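Local coordinates for fibronectin type III domain-containing protein (Simiduia agarivorans, PDB 6P2K) that probably hydrolyses xyloglucan-like beta-glucans as a family 74 glycoside hydrolase, its catalytic part built from seven-bladed beta-propellers, at residues 165-170 with 182-187; 210-215 with 226-231; 102-107 with 116-121. All coordinates share one frame; numbering follows the deposited sequence.

Contact 1 (165-170 with 182-187)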
ATOM      1  N   ASN B 165     -45.585 -36.305  27.930  1.00 52.41           N
ATOM      2  CA  ASN B 165     -44.904 -36.246  26.641  1.00 47.98           C
ATOM      3  C   ASN B 165     -44.376 -37.620  26.244  1.00 48.57           C
ATOM      4  O   ASN B 165     -43.611 -38.238  26.989  1.00 52.45           O
ATOM      5  CB  ASN B 165     -43.762 -35.232  26.713  1.00 47.27           C
ATOM      6  CG  ASN B 165     -43.229 -34.844  25.348  1.00 46.17           C
ATOM      7  OD1 ASN B 165     -43.732 -35.288  24.319  1.00 40.17           O
ATOM      8  ND2 ASN B 165     -42.200 -34.004  25.337  1.00 44.43           N
ATOM      9  N   VAL B 166     -44.796 -38.102  25.076  1.00 46.15           N
ATOM     10  CA  VAL B 166     -44.302 -39.354  24.514  1.00 47.02           C
ATOM     11  C   VAL B 166     -43.261 -39.024  23.456  1.00 46.44           C
ATOM     12  O   VAL B 166     -43.492 -38.169  22.590  1.00 45.07           O
ATOM     13  CB  VAL B 166     -45.441 -40.199  23.920  1.00 49.53           C
ATOM     14  CG1 VAL B 166     -44.879 -41.450  23.259  1.00 50.19           C
ATOM     15  CG2 VAL B 166     -46.445 -40.567  24.999  1.00 48.59           C
ATOM     16  N   TYR B 167     -42.114 -39.698  23.519  1.00 45.44           N
ATOM     17  CA  TYR B 167     -41.002 -39.410  22.626  1.00 41.55           C
ATOM     18  C   TYR B 167     -40.882 -40.395  21.470  1.00 40.56           C
ATOM     19  O   TYR B 167     -40.591 -39.978  20.345  1.00 39.28           O
ATOM     20  CB  TYR B 167     -39.691 -39.375  23.418  1.00 40.11           C
ATOM     21  CG  TYR B 167     -39.632 -38.231  24.404  1.00 42.21           C
ATOM     22  CD1 TYR B 167     -39.475 -36.921  23.969  1.00 40.96           C
ATOM     23  CD2 TYR B 167     -39.743 -38.458  25.771  1.00 44.92           C
ATOM     24  CE1 TYR B 167     -39.424 -35.871  24.867  1.00 42.24           C
ATOM     25  CE2 TYR B 167     -39.692 -37.413  26.678  1.00 43.39           C
ATOM     26  CZ  TYR B 167     -39.534 -36.122  26.221  1.00 41.79           C
ATOM     27  OH  TYR B 167     -39.484 -35.079  27.116  1.00 43.88           O
ATOM     28  N   SER B 168     -41.104 -41.688  21.702  1.00 41.51           N
ATOM     29  CA  SER B 168     -41.009 -42.650  20.613  1.00 44.77           C
ATOM     30  C   SER B 168     -41.970 -43.809  20.840  1.00 46.67           C
ATOM     31  O   SER B 168     -42.394 -44.091  21.964  1.00 48.06           O
ATOM     32  CB  SER B 168     -39.573 -43.168  20.436  1.00 45.75           C
ATOM     33  OG  SER B 168     -38.907 -43.284  21.679  1.00 47.47           O
ATOM     34  N   VAL B 169     -42.312 -44.469  19.734  1.00 45.51           N
ATOM     35  CA  VAL B 169     -43.197 -45.629  19.702  1.00 49.18           C
ATOM     36  C   VAL B 169     -42.616 -46.597  18.681  1.00 51.34           C
ATOM     37  O   VAL B 169     -42.508 -46.257  17.498  1.00 49.99           O
ATOM     38  CB  VAL B 169     -44.640 -45.251  19.318  1.00 47.92           C
ATOM     39  CG1 VAL B 169     -45.462 -46.499  19.038  1.00 48.76           C
ATOM     40  CG2 VAL B 169     -45.289 -44.409  20.408  1.00 48.53           C
ATOM     41  N   VAL B 170     -42.232 -47.794  19.125  1.00 52.12           N
ATOM     42  CA  VAL B 170     -41.489 -48.724  18.283  1.00 53.90           C
ATOM     43  C   VAL B 170     -42.091 -50.118  18.394  1.00 58.65           C
ATOM     44  O   VAL B 170     -42.270 -50.640  19.502  1.00 59.69           O
ATOM     45  CB  VAL B 170     -39.992 -48.745  18.649  1.00 55.33           C
ATOM     46  CG1 VAL B 170     -39.807 -48.975  20.143  1.00 57.10           C
ATOM     47  CG2 VAL B 170     -39.257 -49.801  17.836  1.00 55.13           C
ATOM     48  N   GLY B 182     -41.826 -44.736  24.737  1.00 49.99           N
ATOM     49  CA  GLY B 182     -40.943 -44.070  25.670  1.00 48.87           C
ATOM     50  C   GLY B 182     -41.445 -42.684  26.014  1.00 49.19           C
ATOM     51  O   GLY B 182     -41.649 -41.856  25.125  1.00 48.70           O
ATOM     52  N   SER B 183     -41.648 -42.418  27.299  1.00 48.71           N
ATOM     53  CA  SER B 183     -42.342 -41.208  27.709  1.00 51.66           C
ATOM     54  C   SER B 183     -41.701 -40.649  28.970  1.00 49.59           C
ATOM     55  O   SER B 183     -40.872 -41.294  29.614  1.00 50.49           O
ATOM     56  CB  SER B 183     -43.833 -41.479  27.941  1.00 52.19           C
ATOM     57  OG  SER B 183     -44.448 -40.392  28.606  1.00 52.92           O
ATOM     58  N   ASN B 184     -42.091 -39.421  29.312  1.00 49.40           N
ATOM     59  CA  ASN B 184     -41.785 -38.910  30.640  1.00 50.97           C
ATOM     60  C   ASN B 184     -42.536 -39.682  31.717  1.00 60.41           C
ATOM     61  O   ASN B 184     -42.178 -39.592  32.896  1.00 63.89           O
ATOM     62  CB  ASN B 184     -42.111 -37.416  30.731  1.00 52.89           C
ATOM     63  CG  ASN B 184     -41.106 -36.551  29.984  1.00 53.90           C
ATOM     64  OD1 ASN B 184     -39.908 -36.841  29.960  1.00 54.90           O
ATOM     65  ND2 ASN B 184     -41.595 -35.480  29.367  1.00 50.66           N
ATOM     66  N   LYS B 185     -43.578 -40.424  31.342  1.00 59.64           N
ATOM     67  CA  LYS B 185     -44.204 -41.350  32.279  1.00 63.71           C
ATOM     68  C   LYS B 185     -43.252 -42.480  32.641  1.00 65.61           C
ATOM     69  O   LYS B 185     -43.215 -42.931  33.793  1.00 72.22           O
ATOM     70  CB  LYS B 185     -45.487 -41.919  31.671  1.00 65.29           C
ATOM     71  CG  LYS B 185     -46.515 -40.879  31.263  1.00 64.67           C
ATOM     72  CD  LYS B 185     -46.885 -39.999  32.443  1.00 66.65           C
ATOM     73  CE  LYS B 185     -48.103 -39.146  32.144  1.00 65.57           C
ATOM     74  NZ  LYS B 185     -49.333 -39.676  32.780  1.00 68.36           N
ATOM     75  N   GLY B 186     -42.469 -42.930  31.677  1.00 58.89           N
ATOM     76  CA  GLY B 186     -41.637 -44.105  31.775  1.00 58.63           C
ATOM     77  C   GLY B 186     -41.788 -44.927  30.512  1.00 57.55           C
ATOM     78  O   GLY B 186     -42.461 -44.521  29.562  1.00 59.35           O
ATOM     79  N   VAL B 187     -41.154 -46.095  30.494  1.00 58.45           N
ATOM     80  CA  VAL B 187     -41.250 -46.998  29.354  1.00 60.48           C
ATOM     81  C   VAL B 187     -42.409 -47.953  29.591  1.00 65.47           C
ATOM     82  O   VAL B 187     -42.456 -48.645  30.614  1.00 71.03           O
ATOM     83  CB  VAL B 187     -39.936 -47.762  29.140  1.00 57.27           C
ATOM     84  CG1 VAL B 187     -40.140 -48.878  28.134  1.00 57.63           C
ATOM     85  CG2 VAL B 187     -38.860 -46.812  28.665  1.00 53.88           C
TER
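The backbones are joined first by Y167 N, which bonds G182 O at 2.7 Å; S168 N adds a weak bond to that carbonyl, and G182 N answers S168 O at 2.9 Å. At the hairpin's far end N165 O takes two donors, N184 N nearly in line with the carbonyl at 3.0 Å and S183 OG from well above its plane at 2.8 Å. S183 OG also accepts from K185 N, an ST turn. Among side chains, Y167 holds CG anti to its carbonyl carbon (chi1 -66°), which sends the ring along N184, with N184 OD1 at its edge near CE2 and the amide plane turned 82° to it. N184 ND2 gives a bent bond to Y167 OH (3.1 Å) and another bond to D163 OD1, while K212 NZ bonds both Y167 OH and N184 OD1. With a phenylalanine in place of Y167, K212 NZ would probably keep N184 OD1 but lose its second oxygen, and N184 ND2 be left with D163. N165 OD1 accepts from W121 N and ND2 donates to R122 O. Apolar contact is slight: V166 CG2 lies 4.0 Å from S183 CB. With Y167 and S168 both facing G182, a classic beta bulge marks the antiparallel hairpin that starts this propeller blade.

Contact 2 (210-215 with 226-231)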
ATOM      1  N   TRP B 210     -37.843 -40.288  34.055  1.00 59.12           N
ATOM      2  CA  TRP B 210     -38.315 -39.916  32.728  1.00 56.29           C
ATOM      3  C   TRP B 210     -37.443 -40.538  31.646  1.00 49.90           C
ATOM      4  O   TRP B 210     -36.221 -40.367  31.644  1.00 48.60           O
ATOM      5  CB  TRP B 210     -38.328 -38.396  32.578  1.00 50.58           C
ATOM      6  CG  TRP B 210     -39.332 -37.725  33.456  1.00 60.33           C
ATOM      7  CD1 TRP B 210     -40.087 -38.306  34.431  1.00 61.40           C
ATOM      8  CD2 TRP B 210     -39.688 -36.338  33.445  1.00 62.62           C
ATOM      9  NE1 TRP B 210     -40.899 -37.371  35.024  1.00 63.42           N
ATOM     10  CE2 TRP B 210     -40.673 -36.153  34.438  1.00 64.21           C
ATOM     11  CE3 TRP B 210     -39.274 -35.235  32.691  1.00 61.32           C
ATOM     12  CZ2 TRP B 210     -41.246 -34.912  34.699  1.00 65.19           C
ATOM     13  CZ3 TRP B 210     -39.847 -34.002  32.950  1.00 62.76           C
ATOM     14  CH2 TRP B 210     -40.822 -33.851  33.947  1.00 63.96           C
ATOM     15  N   ASN B 211     -38.077 -41.255  30.724  1.00 49.72           N
ATOM     16  CA  ASN B 211     -37.387 -41.776  29.554  1.00 49.92           C
ATOM     17  C   ASN B 211     -37.436 -40.753  28.427  1.00 46.83           C
ATOM     18  O   ASN B 211     -38.481 -40.150  28.164  1.00 44.79           O
ATOM     19  CB  ASN B 211     -38.009 -43.089  29.083  1.00 50.58           C
ATOM     20  CG  ASN B 211     -37.473 -43.529  27.737  1.00 51.18           C
ATOM     21  OD1 ASN B 211     -38.139 -43.390  26.713  1.00 47.87           O
ATOM     22  ND2 ASN B 211     -36.252 -44.046  27.731  1.00 53.90           N
ATOM     23  N   LYS B 212     -36.297 -40.563  27.765  1.00 42.33           N
ATOM     24  CA  LYS B 212     -36.172 -39.608  26.669  1.00 39.69           C
ATOM     25  C   LYS B 212     -36.011 -40.321  25.330  1.00 46.19           C
ATOM     26  O   LYS B 212     -35.200 -39.932  24.489  1.00 42.86           O
ATOM     27  CB  LYS B 212     -35.004 -38.656  26.912  1.00 38.32           C
ATOM     28  CG  LYS B 212     -35.148 -37.827  28.177  1.00 41.50           C
ATOM     29  CD  LYS B 212     -36.415 -36.982  28.137  1.00 40.74           C
ATOM     30  CE  LYS B 212     -36.548 -36.113  29.380  1.00 43.32           C
ATOM     31  NZ  LYS B 212     -37.668 -35.140  29.260  1.00 41.81           N
ATOM     32  N   GLY B 213     -36.787 -41.366  25.118  1.00 46.52           N
ATOM     33  CA  GLY B 213     -36.741 -42.108  23.877  1.00 42.06           C
ATOM     34  C   GLY B 213     -36.250 -43.525  24.082  1.00 43.74           C
ATOM     35  O   GLY B 213     -35.448 -43.811  24.976  1.00 41.18           O
ATOM     36  N   ILE B 214     -36.748 -44.434  23.244  1.00 40.80           N
ATOM     37  CA  ILE B 214     -36.362 -45.835  23.301  1.00 42.42           C
ATOM     38  C   ILE B 214     -36.011 -46.312  21.902  1.00 50.37           C
ATOM     39  O   ILE B 214     -36.400 -45.716  20.895  1.00 49.57           O
ATOM     40  CB  ILE B 214     -37.464 -46.738  23.883  1.00 50.85           C
ATOM     41  CG1 ILE B 214     -38.729 -46.616  23.037  1.00 45.29           C
ATOM     42  CG2 ILE B 214     -37.728 -46.388  25.335  1.00 47.08           C
ATOM     43  CD1 ILE B 214     -39.919 -47.259  23.655  1.00 49.24           C
ATOM     44  N   ALA B 215     -35.278 -47.419  21.859  1.00 46.74           N
ATOM     45  CA  ALA B 215     -34.957 -48.100  20.618  1.00 45.48           C
ATOM     46  C   ALA B 215     -35.039 -49.598  20.856  1.00 48.77           C
ATOM     47  O   ALA B 215     -34.687 -50.084  21.934  1.00 50.69           O
ATOM     48  CB  ALA B 215     -33.565 -47.714  20.104  1.00 43.51           C
ATOM     49  N   THR B 226     -32.645 -43.864  27.091  1.00 45.64           N
ATOM     50  CA  THR B 226     -32.023 -42.825  27.898  1.00 43.16           C
ATOM     51  C   THR B 226     -33.021 -42.363  28.947  1.00 44.85           C
ATOM     52  O   THR B 226     -34.215 -42.224  28.663  1.00 47.79           O
ATOM     53  CB  THR B 226     -31.564 -41.629  27.054  1.00 41.89           C
ATOM     54  OG1 THR B 226     -32.679 -40.770  26.794  1.00 41.12           O
ATOM     55  CG2 THR B 226     -30.966 -42.095  25.736  1.00 37.08           C
ATOM     56  N   TYR B 227     -32.531 -42.133  30.162  1.00 45.11           N
ATOM     57  CA  TYR B 227     -33.375 -41.757  31.285  1.00 48.99           C
ATOM     58  C   TYR B 227     -32.856 -40.469  31.904  1.00 46.37           C
ATOM     59  O   TYR B 227     -31.643 -40.266  32.011  1.00 45.89           O
ATOM     60  CB  TYR B 227     -33.423 -42.867  32.338  1.00 50.09           C
ATOM     61  CG  TYR B 227     -34.447 -43.940  32.050  1.00 55.48           C
ATOM     62  CD1 TYR B 227     -34.132 -45.029  31.247  1.00 55.88           C
ATOM     63  CD2 TYR B 227     -35.727 -43.870  32.590  1.00 58.94           C
ATOM     64  CE1 TYR B 227     -35.066 -46.017  30.986  1.00 58.22           C
ATOM     65  CE2 TYR B 227     -36.666 -44.852  32.337  1.00 59.84           C
ATOM     66  CZ  TYR B 227     -36.331 -45.923  31.536  1.00 61.08           C
ATOM     67  OH  TYR B 227     -37.262 -46.903  31.285  1.00 63.04           O
ATOM     68  N   ALA B 228     -33.780 -39.607  32.311  1.00 47.75           N
ATOM     69  CA  ALA B 228     -33.445 -38.274  32.783  1.00 50.28           C
ATOM     70  C   ALA B 228     -34.131 -37.998  34.110  1.00 52.62           C
ATOM     71  O   ALA B 228     -35.176 -38.578  34.420  1.00 54.33           O
ATOM     72  CB  ALA B 228     -33.860 -37.206  31.769  1.00 47.20           C
ATOM     73  N   GLU B 229     -33.533 -37.097  34.884  1.00 52.84           N
ATOM     74  CA  GLU B 229     -34.187 -36.600  36.084  1.00 54.28           C
ATOM     75  C   GLU B 229     -35.528 -35.975  35.715  1.00 56.88           C
ATOM     76  O   GLU B 229     -35.738 -35.517  34.588  1.00 55.38           O
ATOM     77  CB  GLU B 229     -33.299 -35.574  36.791  1.00 55.84           C
ATOM     78  CG  GLU B 229     -31.889 -36.062  37.114  1.00 62.24           C
ATOM     79  CD  GLU B 229     -31.197 -35.221  38.178  1.00 70.50           C
ATOM     80  OE1 GLU B 229     -31.894 -34.442  38.868  1.00 73.93           O
ATOM     81  OE2 GLU B 229     -29.957 -35.333  38.317  1.00 72.86           O
ATOM     82  N   ALA B 230     -36.450 -35.971  36.673  1.00 64.11           N
ATOM     83  CA  ALA B 230     -37.795 -35.444  36.446  1.00 67.64           C
ATOM     84  C   ALA B 230     -37.834 -33.937  36.711  1.00 74.28           C
ATOM     85  O   ALA B 230     -38.555 -33.439  37.574  1.00 79.43           O
ATOM     86  CB  ALA B 230     -38.804 -36.188  37.312  1.00 67.68           C
ATOM     87  N   LYS B 231     -37.026 -33.207  35.941  1.00 78.19           N
ATOM     88  CA  LYS B 231     -36.949 -31.758  36.057  1.00 84.62           C
ATOM     89  C   LYS B 231     -37.528 -31.101  34.817  1.00 88.74           C
ATOM     90  O   LYS B 231     -37.176 -31.490  33.695  1.00 86.42           O
ATOM     91  CB  LYS B 231     -35.503 -31.298  36.254  1.00 82.86           C
ATOM     92  CG  LYS B 231     -34.904 -31.719  37.571  1.00 84.25           C
ATOM     93  CD  LYS B 231     -33.446 -32.088  37.423  1.00 82.57           C
ATOM     94  CE  LYS B 231     -32.607 -31.402  38.480  1.00 84.20           C
ATOM     95  NZ  LYS B 231     -31.222 -31.150  38.005  1.00 81.13           N
TER
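W210 O accepts a short bond from A228 N of strand 222-228 at 2.6 Å. Beside it, Y227 CA adds a C-H...O contact to W210 O at 3.2 Å. W210 N returns a bond to A228 O in the carbonyl plane, completing a hydrogen-bonded antiparallel pair. Further along, K212 N meets T226 O at 2.8 Å in a nearly straight bond (171°), and the CA-H of N211 points at that oxygen too. N211 holds CG anti to the backbone N (chi1 170°), and its amide turns back on its own strand: OD1 accepts from G213 N at 2.9 Å, an Asx turn, while ND2 donates to G213 O. At its backbone angles a CB on G213 would jam against the preceding carbonyl O. Strands 210-216 and 222-228 are the first two of a four-stranded antiparallel blade of a beta-propeller, and N211 and Y227 share one face of it. There N211 CB sits over the Y227 ring, 4.2 Å from its centroid. W210 and A228 point to the other face. Beyond the strand, the inverse gamma turn centred on A230 lays its methyl over the indole: A230 CB is 3.6 Å from the centroid of the five-membered ring of W210, 24° off the normal. K231 NZ forms a long salt bridge with E229 OE1 and also bonds Y236 O. The K212 chain passes across T226, almost perpendicular to it, K212 CB pressing to 3.1 Å from T226 OG1, whose hydroxyl is bonded to Y265 O. A bend at chi2 takes the lysine chain past the alanine, K212 CE lying 3.8 Å from A228 CB, and carries NZ away to Y167 and N184 of the preceding blade.

Contact 3 (102-107 with 116-121)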
ATOM      1  N   ILE B 102     -49.128 -33.925  18.636  1.00 44.51           N
ATOM      2  CA  ILE B 102     -48.678 -35.279  18.332  1.00 44.08           C
ATOM      3  C   ILE B 102     -47.274 -35.217  17.751  1.00 45.06           C
ATOM      4  O   ILE B 102     -47.007 -34.421  16.841  1.00 43.11           O
ATOM      5  CB  ILE B 102     -49.644 -35.984  17.364  1.00 42.08           C
ATOM      6  CG1 ILE B 102     -51.005 -36.144  18.024  1.00 45.72           C
ATOM      7  CG2 ILE B 102     -49.119 -37.343  16.940  1.00 39.68           C
ATOM      8  CD1 ILE B 102     -52.064 -36.480  17.056  1.00 48.04           C
ATOM      9  N   ALA B 103     -46.383 -36.071  18.265  1.00 43.47           N
ATOM     10  CA  ALA B 103     -44.985 -36.066  17.857  1.00 38.90           C
ATOM     11  C   ALA B 103     -44.450 -37.449  17.503  1.00 40.75           C
ATOM     12  O   ALA B 103     -43.232 -37.606  17.367  1.00 40.64           O
ATOM     13  CB  ALA B 103     -44.114 -35.449  18.956  1.00 36.84           C
ATOM     14  N   SER B 104     -45.314 -38.451  17.346  1.00 43.07           N
ATOM     15  CA  SER B 104     -44.873 -39.792  16.981  1.00 44.95           C
ATOM     16  C   SER B 104     -45.983 -40.496  16.215  1.00 47.00           C
ATOM     17  O   SER B 104     -47.145 -40.453  16.627  1.00 48.67           O
ATOM     18  CB  SER B 104     -44.495 -40.615  18.220  1.00 46.90           C
ATOM     19  OG  SER B 104     -43.804 -39.835  19.180  1.00 50.17           O
ATOM     20  N   ILE B 105     -45.622 -41.138  15.104  1.00 43.30           N
ATOM     21  CA  ILE B 105     -46.540 -41.993  14.354  1.00 46.35           C
ATOM     22  C   ILE B 105     -45.799 -43.272  13.990  1.00 45.44           C
ATOM     23  O   ILE B 105     -44.681 -43.220  13.467  1.00 46.16           O
ATOM     24  CB  ILE B 105     -47.084 -41.307  13.084  1.00 43.01           C
ATOM     25  CG1 ILE B 105     -47.580 -39.894  13.396  1.00 40.66           C
ATOM     26  CG2 ILE B 105     -48.208 -42.130  12.478  1.00 42.90           C
ATOM     27  CD1 ILE B 105     -47.255 -38.885  12.312  1.00 37.08           C
ATOM     28  N   ALA B 106     -46.417 -44.420  14.268  1.00 42.67           N
ATOM     29  CA  ALA B 106     -45.791 -45.710  14.012  1.00 46.05           C
ATOM     30  C   ALA B 106     -46.822 -46.685  13.464  1.00 48.58           C
ATOM     31  O   ALA B 106     -47.965 -46.721  13.930  1.00 47.81           O
ATOM     32  CB  ALA B 106     -45.151 -46.284  15.283  1.00 47.88           C
ATOM     33  N   PHE B 107     -46.407 -47.478  12.481  1.00 48.98           N
ATOM     34  CA  PHE B 107     -47.259 -48.466  11.838  1.00 53.76           C
ATOM     35  C   PHE B 107     -46.902 -49.872  12.309  1.00 55.79           C
ATOM     36  O   PHE B 107     -45.791 -50.137  12.774  1.00 55.13           O
ATOM     37  CB  PHE B 107     -47.132 -48.387  10.313  1.00 53.23           C
ATOM     38  CG  PHE B 107     -47.518 -47.055   9.738  1.00 50.63           C
ATOM     39  CD1 PHE B 107     -46.586 -46.039   9.621  1.00 47.38           C
ATOM     40  CD2 PHE B 107     -48.812 -46.822   9.308  1.00 52.01           C
ATOM     41  CE1 PHE B 107     -46.936 -44.816   9.090  1.00 45.52           C
ATOM     42  CE2 PHE B 107     -49.168 -45.600   8.776  1.00 49.97           C
ATOM     43  CZ  PHE B 107     -48.228 -44.596   8.666  1.00 45.37           C
ATOM     44  N   ILE B 116     -50.405 -46.119  15.280  1.00 52.41           N
ATOM     45  CA  ILE B 116     -50.381 -45.521  16.606  1.00 52.28           C
ATOM     46  C   ILE B 116     -49.890 -44.087  16.463  1.00 46.71           C
ATOM     47  O   ILE B 116     -48.828 -43.845  15.877  1.00 44.55           O
ATOM     48  CB  ILE B 116     -49.487 -46.315  17.576  1.00 53.28           C
ATOM     49  CG1 ILE B 116     -50.098 -47.687  17.868  1.00 53.79           C
ATOM     50  CG2 ILE B 116     -49.269 -45.537  18.860  1.00 51.51           C
ATOM     51  CD1 ILE B 116     -49.245 -48.557  18.759  1.00 55.10           C
ATOM     52  N   ALA B 117     -50.672 -43.142  16.977  1.00 52.62           N
ATOM     53  CA  ALA B 117     -50.283 -41.739  17.035  1.00 51.11           C
ATOM     54  C   ALA B 117     -50.175 -41.346  18.499  1.00 50.01           C
ATOM     55  O   ALA B 117     -51.142 -41.486  19.254  1.00 47.97           O
ATOM     56  CB  ALA B 117     -51.285 -40.848  16.299  1.00 44.34           C
ATOM     57  N   ALA B 118     -49.003 -40.864  18.897  1.00 50.08           N
ATOM     58  CA  ALA B 118     -48.732 -40.602  20.298  1.00 51.64           C
ATOM     59  C   ALA B 118     -48.663 -39.108  20.564  1.00 48.01           C
ATOM     60  O   ALA B 118     -47.937 -38.392  19.861  1.00 46.69           O
ATOM     61  CB  ALA B 118     -47.418 -41.266  20.721  1.00 51.88           C
ATOM     62  N   PRO B 119     -49.413 -38.605  21.543  1.00 48.28           N
ATOM     63  CA  PRO B 119     -49.273 -37.200  21.937  1.00 46.67           C
ATOM     64  C   PRO B 119     -47.837 -36.867  22.312  1.00 45.08           C
ATOM     65  O   PRO B 119     -47.141 -37.657  22.952  1.00 47.90           O
ATOM     66  CB  PRO B 119     -50.209 -37.082  23.143  1.00 49.36           C
ATOM     67  CG  PRO B 119     -51.260 -38.097  22.879  1.00 49.30           C
ATOM     68  CD  PRO B 119     -50.574 -39.245  22.183  1.00 48.49           C
ATOM     69  N   GLY B 120     -47.393 -35.686  21.904  1.00 42.77           N
ATOM     70  CA  GLY B 120     -46.035 -35.275  22.204  1.00 42.87           C
ATOM     71  C   GLY B 120     -45.722 -33.941  21.569  1.00 42.46           C
ATOM     72  O   GLY B 120     -46.478 -33.418  20.743  1.00 42.78           O
ATOM     73  N   TRP B 121     -44.567 -33.397  21.970  1.00 41.31           N
ATOM     74  CA  TRP B 121     -44.122 -32.116  21.411  1.00 38.17           C
ATOM     75  C   TRP B 121     -42.609 -31.944  21.473  1.00 36.38           C
ATOM     76  O   TRP B 121     -42.150 -30.797  21.490  1.00 36.22           O
ATOM     77  CB  TRP B 121     -44.809 -30.962  22.142  1.00 41.84           C
ATOM     78  CG  TRP B 121     -44.587 -30.999  23.623  1.00 42.97           C
ATOM     79  CD1 TRP B 121     -43.586 -30.387  24.314  1.00 42.99           C
ATOM     80  CD2 TRP B 121     -45.377 -31.697  24.593  1.00 45.64           C
ATOM     81  NE1 TRP B 121     -43.707 -30.652  25.657  1.00 45.15           N
ATOM     82  CE2 TRP B 121     -44.797 -31.456  25.854  1.00 47.46           C
ATOM     83  CE3 TRP B 121     -46.520 -32.499  24.519  1.00 46.57           C
ATOM     84  CZ2 TRP B 121     -45.322 -31.988  27.031  1.00 48.93           C
ATOM     85  CZ3 TRP B 121     -47.038 -33.025  25.687  1.00 48.92           C
ATOM     86  CH2 TRP B 121     -46.439 -32.767  26.926  1.00 49.77           C
TER
HETATM   87  O   HOH W   1     -45.197 -38.267  20.392  1.00 41.59           O
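I102 has CG1 anti to its carbonyl carbon (chi1 -64°) and CG2 anti to its backbone N, which lays the CG2 methyl against the strand 114-119: I102 CG2 is 3.3 Å from A118 O and 4.2 Å from A117 CB. S104 CB meets A118 CB at 3.9 Å on a face that A106 and I116 also occupy. The backbone does most of the joining. A106 and I116 form a regular hydrogen-bonded pair, I116 N reaching A106 O at 2.9 Å and A106 N giving to I116 O. A118 N bonds S104 O at 3.0 Å, and the CA-H of A117 also points to that carbonyl. At the other end A103 N donates to A118 O at 3.2 Å, an oxygen that probably also accepts from a water. A103 CB packs against the chain beyond the strand, 3.4 Å from G120 C. Any CB at G120 would come tight against that methyl, which is consistent with glycine at this place. W121 follows the strand end, its NE1 bonded to D125 OD1, and its side chain lies about 5 Å from that of D124, which binds zinc. A106 and A118 meet V169 of the next blade, and A118 also meets V166. With no charged group taking part between the two strands, cohesion rests on backbone hydrogen bonds and on the close fit of small apolar side chains, alanine above all, with isoleucine beside them.

How the contacts relate
The three contacts are the opening hairpins of three successive propeller blades, in chain order contact 3, contact 1, contact 2. All are mainly buried, but contact 2 reaches the surface at its turn around A230. No two share a strand; contact 1 lies between the others, and contacts 2 and 3 do not touch, their centres being about 17 Å apart. Chemistry shifts along the series: contact 3 is built mostly from small apolar side chains, contact 1 is a polar, bulged junction with asparagine and tyrosine, and contact 2 adds aromatic faces and a lysine. Contact 1 is tied to both neighbours by backbone bonds and by polar side chains, N165 toward contact 3 and Y167 and N184 toward K212 of contact 2.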